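PDB 2V2G: peroxiredoxin 6 from Arenicola marina, which probably reduces hydrogen peroxide and organic hydroperoxides to water and alcohols as a thiol-specific peroxidase of the Prx6 subfamily. Local coordinates for residues A[164-172]-A[213-221]. The protein carries 1 engineered substitution. Residues are numbered along the deposited sequence; the frame is centred on the assembly and turned at random.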
loop_
_atom_site.group_PDB
_atom_site.type_symbol
_atom_site.label_atom_id
_atom_site.label_comp_id
_atom_site.label_asym_id
_atom_site.label_seq_id
_atom_site.Cartn_x
_atom_site.Cartn_y
_atom_site.Cartn_z
ATOM N N GLN A 164 -0.972 -7.703 -13.622
ATOM C CA GLN A 164 -0.566 -8.268 -14.921
ATOM C C GLN A 164 -1.742 -9.051 -15.513
ATOM O O GLN A 164 -1.983 -8.984 -16.730
ATOM C CB GLN A 164 0.673 -9.110 -14.776
ATOM C CG GLN A 164 1.884 -8.290 -14.424
ATOM C CD GLN A 164 3.149 -9.094 -14.400
ATOM O OE1 GLN A 164 3.156 -10.282 -14.067
ATOM N NE2 GLN A 164 4.255 -8.463 -14.744
ATOM N N LEU A 165 -2.490 -9.730 -14.652
ATOM C CA LEU A 165 -3.701 -10.470 -15.136
ATOM C C LEU A 165 -4.804 -9.536 -15.645
ATOM O O LEU A 165 -5.364 -9.708 -16.739
ATOM C CB LEU A 165 -4.239 -11.316 -13.977
ATOM C CG LEU A 165 -5.583 -11.992 -14.214
ATOM C CD1 LEU A 165 -5.472 -13.059 -15.363
ATOM C CD2 LEU A 165 -6.171 -12.556 -12.899
ATOM N N THR A 166 -5.128 -8.499 -14.843
ATOM C CA THR A 166 -6.236 -7.643 -15.174
ATOM C C THR A 166 -5.911 -6.672 -16.292
ATOM O O THR A 166 -6.816 -6.022 -16.814
ATOM C CB THR A 166 -6.696 -6.886 -13.883
ATOM O OG1 THR A 166 -5.583 -6.058 -13.425
ATOM C CG2 THR A 166 -7.168 -7.888 -12.791
ATOM N N ALA A 167 -4.618 -6.486 -16.624
ATOM C CA ALA A 167 -4.204 -5.790 -17.857
ATOM C C ALA A 167 -4.625 -6.530 -19.106
ATOM O O ALA A 167 -4.817 -5.904 -20.140
ATOM C CB ALA A 167 -2.700 -5.612 -17.875
ATOM N N GLN A 168 -4.667 -7.853 -19.020
ATOM C CA GLN A 168 -4.894 -8.723 -20.178
ATOM C C GLN A 168 -6.332 -9.242 -20.318
ATOM O O GLN A 168 -6.778 -9.521 -21.448
ATOM C CB GLN A 168 -3.995 -9.942 -20.057
ATOM C CG GLN A 168 -2.524 -9.719 -20.107
ATOM C CD GLN A 168 -1.796 -11.064 -19.905
ATOM O OE1 GLN A 168 -1.719 -11.874 -20.841
ATOM N NE2 GLN A 168 -1.347 -11.333 -18.680
ATOM N N LYS A 169 -7.015 -9.433 -19.198
ATOM C CA LYS A 169 -8.332 -10.092 -19.163
ATOM C C LYS A 169 -9.395 -9.216 -18.481
ATOM O O LYS A 169 -9.082 -8.433 -17.592
ATOM C CB LYS A 169 -8.187 -11.458 -18.467
ATOM C CG LYS A 169 -7.077 -12.369 -19.072
ATOM C CD LYS A 169 -7.509 -12.894 -20.382
ATOM C CE LYS A 169 -6.402 -13.737 -21.017
ATOM N NZ LYS A 169 -6.820 -14.279 -22.299
ATOM N N LYS A 170 -10.666 -9.402 -18.857
ATOM C CA LYS A 170 -11.807 -8.569 -18.372
ATOM C C LYS A 170 -12.320 -9.046 -17.015
ATOM O O LYS A 170 -13.505 -9.285 -16.778
ATOM C CB LYS A 170 -12.918 -8.554 -19.415
ATOM C CG LYS A 170 -12.435 -7.971 -20.741
ATOM C CD LYS A 170 -13.544 -7.916 -21.719
ATOM C CE LYS A 170 -13.106 -7.113 -22.949
ATOM N NZ LYS A 170 -14.102 -7.143 -24.043
ATOM N N VAL A 171 -11.360 -9.110 -16.119
ATOM C CA VAL A 171 -11.633 -9.552 -14.754
ATOM C C VAL A 171 -11.018 -8.551 -13.775
ATOM O O VAL A 171 -10.179 -7.776 -14.141
ATOM C CB VAL A 171 -11.125 -10.986 -14.413
ATOM C CG1 VAL A 171 -11.824 -12.016 -15.336
ATOM C CG2 VAL A 171 -9.532 -11.088 -14.518
ATOM N N ALA A 172 -11.425 -8.666 -12.520
ATOM C CA ALA A 172 -10.798 -7.905 -11.410
ATOM C C ALA A 172 -10.651 -8.891 -10.271
ATOM O O ALA A 172 -11.433 -9.805 -10.121
ATOM C CB ALA A 172 -11.644 -6.690 -11.002
ATOM N N LEU A 213 -22.714 -9.513 -9.294
ATOM C CA LEU A 213 -21.832 -10.326 -8.444
ATOM C C LEU A 213 -21.488 -11.622 -9.223
ATOM O O LEU A 213 -22.138 -12.674 -9.106
ATOM C CB LEU A 213 -22.495 -10.667 -7.109
ATOM C CG LEU A 213 -21.527 -10.994 -5.971
ATOM C CD1 LEU A 213 -20.576 -9.912 -5.619
ATOM C CD2 LEU A 213 -22.367 -11.278 -4.738
ATOM N N ARG A 214 -20.473 -11.493 -10.083
ATOM C CA ARG A 214 -20.161 -12.485 -11.092
ATOM C C ARG A 214 -18.748 -13.022 -10.927
ATOM O O ARG A 214 -17.779 -12.285 -11.037
ATOM C CB ARG A 214 -20.371 -11.897 -12.522
ATOM C CG ARG A 214 -21.842 -11.477 -12.753
ATOM C CD ARG A 214 -22.095 -11.054 -14.221
ATOM N NE ARG A 214 -21.298 -9.925 -14.581
ATOM C CZ ARG A 214 -21.193 -9.418 -15.806
ATOM N NH1 ARG A 214 -21.839 -9.972 -16.815
ATOM N NH2 ARG A 214 -20.419 -8.377 -16.022
ATOM N N TYR A 215 -18.663 -14.308 -10.661
ATOM C CA TYR A 215 -17.378 -14.978 -10.451
ATOM C C TYR A 215 -17.031 -15.767 -11.707
ATOM O O TYR A 215 -17.899 -16.316 -12.392
ATOM C CB TYR A 215 -17.416 -15.986 -9.326
ATOM C CG TYR A 215 -17.736 -15.502 -7.929
ATOM C CD1 TYR A 215 -19.058 -15.500 -7.484
ATOM C CD2 TYR A 215 -16.737 -15.104 -7.037
ATOM C CE1 TYR A 215 -19.391 -15.110 -6.192
ATOM C CE2 TYR A 215 -17.070 -14.690 -5.717
ATOM C CZ TYR A 215 -18.408 -14.719 -5.315
ATOM O OH TYR A 215 -18.803 -14.319 -4.033
ATOM N N THR A 216 -15.744 -15.940 -11.932
ATOM C CA THR A 216 -15.273 -16.880 -12.945
ATOM C C THR A 216 -13.913 -17.509 -12.526
ATOM O O THR A 216 -13.133 -16.842 -11.846
ATOM C CB THR A 216 -15.144 -16.158 -14.341
ATOM O OG1 THR A 216 -14.894 -17.145 -15.368
ATOM C CG2 THR A 216 -14.032 -15.040 -14.318
ATOM N N PRO A 217 -13.611 -18.753 -12.934
ATOM C CA PRO A 217 -12.218 -19.201 -12.718
ATOM C C PRO A 217 -11.200 -18.222 -13.310
ATOM O O PRO A 217 -11.483 -17.542 -14.314
ATOM C CB PRO A 217 -12.141 -20.522 -13.480
ATOM C CG PRO A 217 -13.546 -21.002 -13.591
ATOM C CD PRO A 217 -14.428 -19.751 -13.627
ATOM N N GLN A 218 -10.017 -18.123 -12.707
ATOM C CA GLN A 218 -9.028 -17.236 -13.227
ATOM C C GLN A 218 -8.685 -17.637 -14.667
ATOM O O GLN A 218 -8.348 -18.803 -14.931
ATOM C CB GLN A 218 -7.795 -17.246 -12.353
ATOM C CG GLN A 218 -6.628 -16.472 -12.958
ATOM C CD GLN A 218 -5.470 -16.330 -11.985
ATOM O OE1 GLN A 218 -5.666 -16.398 -10.756
ATOM N NE2 GLN A 218 -4.301 -15.983 -12.506
ATOM N N PRO A 219 -8.811 -16.678 -15.606
ATOM C CA PRO A 219 -8.409 -17.008 -16.994
ATOM C C PRO A 219 -6.919 -17.271 -17.132
ATOM O O PRO A 219 -6.113 -16.628 -16.451
ATOM C CB PRO A 219 -8.796 -15.757 -17.799
ATOM C CG PRO A 219 -9.441 -14.851 -16.899
ATOM C CD PRO A 219 -9.364 -15.315 -15.474
ATOM N N LYS A 220 -6.557 -18.200 -18.001
ATOM C CA LYS A 220 -5.157 -18.303 -18.456
ATOM C C LYS A 220 -4.726 -16.983 -19.149
ATOM O O LYS A 220 -5.505 -16.422 -19.907
ATOM C CB LYS A 220 -4.995 -19.474 -19.414
ATOM C CG LYS A 220 -3.710 -19.374 -20.251
ATOM C CD LYS A 220 -3.074 -20.711 -20.645
ATOM C CE LYS A 220 -1.832 -20.462 -21.539
ATOM N NZ LYS A 220 -1.083 -19.174 -21.189
ATOM N N SER A 221 -3.487 -16.522 -18.920
ATOM C CA SER A 221 -3.033 -15.194 -19.404
ATOM C C SER A 221 -1.577 -15.228 -19.884
ATOM O O SER A 221 -0.841 -16.167 -19.550
ATOM C CB SER A 221 -3.206 -14.125 -18.290
ATOM O OG SER A 221 -2.394 -14.417 -17.146
HETATM O O HOH W 1 -7.675 -16.708 -21.258
#
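V171 points CG1 at the ring of P219, 4.0 Å from its CG, where the end of helix 153-168 turns into the small antiparallel sheet of the C-terminal domain of this peroxiredoxin. The case illustrates how a chain tail can pack on a helix end through side-chain contacts and one water, with no direct hydrogen bond between the two segments. Strands 171-172 and 214-216 are separated by strand 183-185, yet V171 CG1 also reaches T216 CG2 at 3.9 Å, the two side chains crossing at about a right angle. With CG anti to the backbone N (chi1 172°), L165 sends one methyl, CD1, to P219 O and S221 OG, while CD2 lies against the Q218 amide, whose OE1 accepts from G180 N. K169 bends at chi2 (-73°) and slides past the P219 ring in the opposite direction, CB 3.9 Å from P219 CG. An alanine in place of K169 is likely to strip the CG and CD cover from P219 CB and leave the water bridge to K220 O without its lysine donor. Beyond, the Q168 amide lies against S221 CB, its NE2 bonded to Q164 O. In the bridge itself, one water accepts from K169 NZ at 2.8 Å and donates to K220 O at 2.6 Å.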